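Local coordinates for protein uracil-dna glycosylase (Deinococcus radiodurans, PDB 4UQM) that is a uracil-DNA glycosylase, a member of the UDG superfamily with a central four-stranded parallel sheet flanked by helices, at residues 170-175 against 192-197; 37-42 against 161-166. The protein carries 1 engineered substitution. One frame throughout, in Å; residues are numbered along the deposited sequence.

Contact 1: 170-175 against 192-197; sequences AVNAKE and KLITGK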
loop_
_atom_site.group_PDB
_atom_site.type_symbol
_atom_site.label_atom_id
_atom_site.label_comp_id
_atom_site.label_asym_id
_atom_site.label_seq_id
_atom_site.Cartn_x
_atom_site.Cartn_y
_atom_site.Cartn_z
ATOM N N ALA A 170 13.145 -3.938 3.566
ATOM C CA ALA A 170 13.990 -2.820 3.120
ATOM C C ALA A 170 13.652 -1.525 3.873
ATOM O O ALA A 170 14.542 -0.742 4.259
ATOM C CB ALA A 170 13.812 -2.596 1.648
ATOM N N VAL A 171 12.356 -1.289 4.074
ATOM C CA VAL A 171 11.910 -0.130 4.856
ATOM C C VAL A 171 12.319 -0.297 6.317
ATOM O O VAL A 171 12.794 0.657 6.923
ATOM C CB VAL A 171 10.394 0.053 4.710
ATOM C CG1 VAL A 171 9.907 1.200 5.541
ATOM C CG2 VAL A 171 10.039 0.315 3.229
ATOM N N ASN A 172 12.159 -1.501 6.885
ATOM C CA ASN A 172 12.550 -1.723 8.285
ATOM C C ASN A 172 14.038 -1.481 8.553
ATOM O O ASN A 172 14.450 -1.069 9.639
ATOM C CB ASN A 172 12.227 -3.161 8.646
ATOM C CG ASN A 172 12.550 -3.480 10.070
ATOM O OD1 ASN A 172 11.922 -2.952 10.992
ATOM N ND2 ASN A 172 13.513 -4.343 10.279
ATOM N N ALA A 173 14.854 -1.752 7.553
ATOM C CA ALA A 173 16.294 -1.490 7.634
ATOM C C ALA A 173 16.648 0.005 7.717
ATOM O O ALA A 173 17.809 0.338 8.028
ATOM C CB ALA A 173 17.010 -2.130 6.448
ATOM N N LYS A 174 15.713 0.904 7.398
ATOM C CA LYS A 174 15.993 2.340 7.571
ATOM C C LYS A 174 16.152 2.667 9.052
ATOM O O LYS A 174 15.446 2.114 9.906
ATOM C CB LYS A 174 14.889 3.198 6.960
ATOM C CG LYS A 174 14.748 3.136 5.430
ATOM C CD LYS A 174 13.368 3.611 5.001
ATOM C CE LYS A 174 13.013 5.010 5.365
ATOM N NZ LYS A 174 13.111 5.992 4.312
ATOM N N GLU A 175 17.032 3.613 9.331
ATOM C CA GLU A 175 17.327 4.025 10.701
ATOM C C GLU A 175 16.268 4.996 11.235
ATOM O O GLU A 175 15.814 4.851 12.366
ATOM C CB GLU A 175 18.772 4.557 10.791
ATOM C CG GLU A 175 19.770 3.449 10.386
ATOM C CD GLU A 175 21.240 3.838 10.248
ATOM O OE1 GLU A 175 21.576 4.797 9.475
ATOM O OE2 GLU A 175 22.075 3.093 10.846
ATOM N N LYS A 192 5.795 -9.298 12.468
ATOM C CA LYS A 192 7.042 -9.849 12.974
ATOM C C LYS A 192 8.329 -9.376 12.291
ATOM O O LYS A 192 9.411 -9.458 12.881
ATOM C CB LYS A 192 7.007 -11.399 12.960
ATOM C CG LYS A 192 6.974 -12.032 11.582
ATOM C CD LYS A 192 7.256 -13.532 11.618
ATOM C CE LYS A 192 8.749 -13.794 11.405
ATOM N NZ LYS A 192 9.192 -15.196 11.551
ATOM N N LEU A 193 8.191 -8.866 11.065
ATOM C CA LEU A 193 9.350 -8.372 10.321
ATOM C C LEU A 193 9.749 -6.975 10.767
ATOM O O LEU A 193 10.837 -6.508 10.386
ATOM C CB LEU A 193 9.005 -8.307 8.818
ATOM C CG LEU A 193 8.637 -9.650 8.190
ATOM C CD1 LEU A 193 8.257 -9.444 6.734
ATOM C CD2 LEU A 193 9.698 -10.701 8.397
ATOM N N ILE A 194 8.853 -6.256 11.457
ATOM C CA ILE A 194 9.099 -4.872 11.842
ATOM C C ILE A 194 9.805 -4.818 13.226
ATOM O O ILE A 194 9.208 -4.736 14.279
ATOM C CB ILE A 194 7.835 -4.021 11.755
ATOM C CG1 ILE A 194 7.240 -4.135 10.326
ATOM C CG2 ILE A 194 8.184 -2.566 12.063
ATOM C CD1 ILE A 194 5.776 -3.923 10.287
ATOM N N THR A 195 11.112 -4.946 13.187
ATOM C CA THR A 195 11.946 -5.033 14.382
ATOM C C THR A 195 12.753 -3.782 14.654
ATOM O O THR A 195 13.375 -3.665 15.721
ATOM C CB THR A 195 12.977 -6.148 14.167
ATOM O OG1 THR A 195 13.731 -5.852 12.976
ATOM C CG2 THR A 195 12.314 -7.474 14.003
ATOM N N GLY A 196 12.780 -2.835 13.721
ATOM C CA GLY A 196 13.631 -1.656 13.918
ATOM C C GLY A 196 13.256 -0.878 15.175
ATOM O O GLY A 196 12.053 -0.604 15.385
ATOM N N LYS A 197 14.257 -0.511 15.992
ATOM C CA LYS A 197 13.986 0.104 17.302
ATOM C C LYS A 197 13.214 1.429 17.185
ATOM O O LYS A 197 12.470 1.805 18.097
ATOM C CB LYS A 197 15.269 0.330 18.121
ATOM C CG LYS A 197 16.307 1.309 17.555
ATOM C CD LYS A 197 17.534 1.472 18.481
#

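Contact 2: 37-42 against 161-166; sequences APYFHE and EHFTDA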
loop_
_atom_site.group_PDB
_atom_site.type_symbol
_atom_site.label_atom_id
_atom_site.label_comp_id
_atom_site.label_asym_id
_atom_site.label_seq_id
_atom_site.Cartn_x
_atom_site.Cartn_y
_atom_site.Cartn_z
ATOM N N ALA A 37 15.230 -13.783 -8.215
ATOM C CA ALA A 37 14.992 -14.986 -7.461
ATOM C C ALA A 37 14.087 -15.976 -8.171
ATOM O O ALA A 37 13.140 -15.571 -8.865
ATOM C CB ALA A 37 14.393 -14.616 -6.113
ATOM N N PRO A 38 14.325 -17.287 -7.939
ATOM C CA PRO A 38 13.396 -18.269 -8.482
ATOM C C PRO A 38 11.905 -18.050 -8.123
ATOM O O PRO A 38 11.052 -18.165 -9.032
ATOM C CB PRO A 38 13.958 -19.593 -7.965
ATOM C CG PRO A 38 15.410 -19.345 -7.803
ATOM C CD PRO A 38 15.509 -17.932 -7.333
ATOM N N TYR A 39 11.568 -17.704 -6.871
ATOM C CA TYR A 39 10.154 -17.532 -6.528
ATOM C C TYR A 39 9.505 -16.432 -7.381
ATOM O O TYR A 39 8.316 -16.486 -7.696
ATOM C CB TYR A 39 9.922 -17.213 -5.028
ATOM C CG TYR A 39 10.093 -15.749 -4.671
ATOM C CD1 TYR A 39 9.030 -14.848 -4.798
ATOM C CD2 TYR A 39 11.337 -15.257 -4.204
ATOM C CE1 TYR A 39 9.145 -13.515 -4.527
ATOM C CE2 TYR A 39 11.469 -13.906 -3.922
ATOM C CZ TYR A 39 10.385 -13.044 -4.128
ATOM O OH TYR A 39 10.505 -11.737 -3.847
ATOM N N PHE A 40 10.279 -15.418 -7.746
ATOM C CA PHE A 40 9.748 -14.290 -8.470
ATOM C C PHE A 40 9.555 -14.642 -9.939
ATOM O O PHE A 40 8.586 -14.195 -10.587
ATOM C CB PHE A 40 10.652 -13.059 -8.282
ATOM C CG PHE A 40 10.060 -11.807 -8.801
ATOM C CD1 PHE A 40 9.191 -11.045 -8.019
ATOM C CD2 PHE A 40 10.334 -11.382 -10.071
ATOM C CE1 PHE A 40 8.634 -9.892 -8.530
ATOM C CE2 PHE A 40 9.750 -10.251 -10.564
ATOM C CZ PHE A 40 8.896 -9.511 -9.810
ATOM N N HIS A 41 10.445 -15.470 -10.456
ATOM C CA HIS A 41 10.274 -15.991 -11.799
ATOM C C HIS A 41 8.979 -16.822 -11.858
ATOM O O HIS A 41 8.220 -16.725 -12.792
ATOM C CB HIS A 41 11.483 -16.867 -12.198
ATOM C CG HIS A 41 11.389 -17.428 -13.582
ATOM N ND1 HIS A 41 11.978 -16.806 -14.666
ATOM C CD2 HIS A 41 10.844 -18.576 -14.058
ATOM C CE1 HIS A 41 11.748 -17.519 -15.754
ATOM N NE2 HIS A 41 11.072 -18.604 -15.407
ATOM N N GLU A 42 8.773 -17.673 -10.856
ATOM C CA GLU A 42 7.557 -18.509 -10.793
ATOM C C GLU A 42 6.291 -17.666 -10.630
ATOM O O GLU A 42 5.288 -17.938 -11.296
ATOM C CB GLU A 42 7.638 -19.568 -9.693
ATOM C CG GLU A 42 8.695 -20.647 -9.925
ATOM C CD GLU A 42 8.619 -21.348 -11.277
ATOM O OE1 GLU A 42 7.510 -21.650 -11.744
ATOM O OE2 GLU A 42 9.676 -21.612 -11.901
ATOM N N GLU A 161 3.720 -12.520 -1.466
ATOM C CA GLU A 161 4.048 -12.284 -0.055
ATOM C C GLU A 161 5.525 -12.293 0.218
ATOM O O GLU A 161 5.980 -11.508 1.053
ATOM C CB GLU A 161 3.350 -13.310 0.846
ATOM C CG GLU A 161 1.830 -13.185 0.890
ATOM C CD GLU A 161 1.060 -13.875 -0.229
ATOM O OE1 GLU A 161 1.679 -14.392 -1.210
ATOM O OE2 GLU A 161 -0.203 -13.933 -0.101
ATOM N N HIS A 162 6.299 -13.087 -0.524
ATOM C CA HIS A 162 7.753 -13.039 -0.357
ATOM C C HIS A 162 8.283 -11.686 -0.836
ATOM O O HIS A 162 9.183 -11.118 -0.249
ATOM C CB HIS A 162 8.400 -14.143 -1.178
ATOM C CG HIS A 162 8.091 -15.513 -0.703
ATOM N ND1 HIS A 162 8.341 -15.914 0.589
ATOM C CD2 HIS A 162 7.616 -16.596 -1.356
ATOM C CE1 HIS A 162 8.005 -17.192 0.718
ATOM N NE2 HIS A 162 7.532 -17.619 -0.444
ATOM N N PHE A 163 7.752 -11.205 -1.944
ATOM C CA PHE A 163 8.194 -9.914 -2.486
ATOM C C PHE A 163 7.805 -8.762 -1.549
ATOM O O PHE A 163 8.641 -7.888 -1.256
ATOM C CB PHE A 163 7.588 -9.688 -3.852
ATOM C CG PHE A 163 7.982 -8.361 -4.456
ATOM C CD1 PHE A 163 9.246 -8.198 -5.001
ATOM C CD2 PHE A 163 7.124 -7.261 -4.375
ATOM C CE1 PHE A 163 9.638 -6.951 -5.483
ATOM C CE2 PHE A 163 7.499 -6.030 -4.873
ATOM C CZ PHE A 163 8.747 -5.872 -5.461
ATOM N N THR A 164 6.573 -8.751 -1.061
ATOM C CA THR A 164 6.207 -7.670 -0.157
ATOM C C THR A 164 6.865 -7.828 1.222
ATOM O O THR A 164 7.119 -6.821 1.881
ATOM C CB THR A 164 4.692 -7.436 -0.067
ATOM O OG1 THR A 164 4.066 -8.621 0.375
ATOM C CG2 THR A 164 4.160 -7.002 -1.397
ATOM N N ASP A 165 7.231 -9.039 1.639
ATOM C CA ASP A 165 8.168 -9.179 2.805
ATOM C C ASP A 165 9.470 -8.417 2.549
ATOM O O ASP A 165 9.983 -7.734 3.424
ATOM C CB ASP A 165 8.550 -10.655 3.072
ATOM C CG ASP A 165 7.443 -11.486 3.765
ATOM O OD1 ASP A 165 6.442 -10.908 4.232
ATOM O OD2 ASP A 165 7.678 -12.721 3.834
ATOM N N ALA A 166 10.037 -8.573 1.344
ATOM C CA ALA A 166 11.292 -7.907 1.013
ATOM C C ALA A 166 11.147 -6.389 1.021
ATOM O O ALA A 166 12.064 -5.675 1.481
ATOM C CB ALA A 166 11.843 -8.413 -0.323
#

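Contact 1: 170-175 against 192-197
The side-chain amide of Asn-172 reaches across to the loop 192-197 and is held there through both of its polar atoms. Asn-172 OD1 accepts a hydrogen bond from the backbone N of Gly-196 at 2.9 Å; the donor nitrogen lies in the carbonyl plane, on a lone pair of the oxygen, with a C=O...N angle of 125°. A second, weak bond comes to Asn-172 OD1 from Thr-195 N at 3.1 Å. On the other branch, Asn-172 ND2 donates to Thr-195 OG1 at 3.1 Å, with OG1 sitting somewhat off the amide plane. Bonds through both polar atoms fix the orientation of the amide and set which atom is O and which is N, and Ile-194 packs its CG2 against OD1. The contact lies towards the C-terminal end of helix 160-172, and the loop it meets runs from helix 185-188 to strand 200-204, an outermost strand of the four-stranded parallel sheet. Asn-172 reaches this loop because CG stands anti to the backbone N (chi1 -178°), the side chains of Asn-172 and Thr-195 crossing at about a right angle. Further out, Asn-172 O accepts a hydrogen bond from His-199 NE2, and Leu-193 and Ile-194 both rest on Ile-168 of the same helix.

Contact 2: 37-42 against 161-166
Tyr-39 and Phe-40 of helix 38-42 face His-162 and Phe-163 of helix 161-166 across axes that approach to 10.4 Å and cross at -130°, so the two helices run in broadly opposed directions. The nearest CA atoms, those of Phe-40 and Phe-163, are 7.6 Å apart, and aromatic rings fill the interval. Tyr-39 contributes the largest share of the contact. One face of its ring receives His-162 CB in a CH-pi contact, 3.7 Å from the centroid of the Tyr-39 ring and close to its normal, while Phe-40 CB covers the opposite face. The imidazole of His-162 adds a T-shaped pairing, its edge turned toward the tyrosine face with the planes at 63°. A chi1 of 83° sets the Tyr-39 ring between its own backbone N and carbonyl carbon, and from there the phenol passes His-162 to place Tyr-39 OH 3.2 Å from Phe-163 CA. That hydroxyl also lies at the edge of the Phe-163 ring, near its plane; its hydrogen-bonding partner is Glu-34 OE1. Beside this, Phe-40 and Phe-163 point the same way, side by side, their rings obliquely inclined and touching through Phe-40 CE1 and Phe-163 CD1 at 4.0 Å. These two phenylalanines are buried, whereas His-162 is exposed, which makes the interface apolar on one flank and solvent-facing on the other. Helix 25-35 completes the packing: Leu-31 and Glu-34 touch Phe-163, and Phe-35, just beyond Glu-34, meets Phe-40 edge-to-face, so that helix 38-53 is joined to helix 160-172 with helix 25-35 alongside.

In the fold
Contacts 1 and 2 both draw on helix 160-172, with contact 2 on its N-terminal half and contact 1 towards its C-terminal end, their centres about 19 Å apart. Contact 2 ties the helix to helix 38-53, near the N-terminus, and contact 1 ties it to the loop leading into strand 200-204. They meet directly where Leu-193 CD1 packs 3.4 Å from Asp-165 OD1, an oxygen that also forms a salt bridge with Lys-190. Helix 25-35 lies along helix 160-172, touching Val-171 in segment 170-175 through Trp-27 and Phe-163 of contact 2 through Leu-31. Measured between nearest atoms, the bound nucleic acid is about 9 Å from contact 2 and about 14 Å from contact 1.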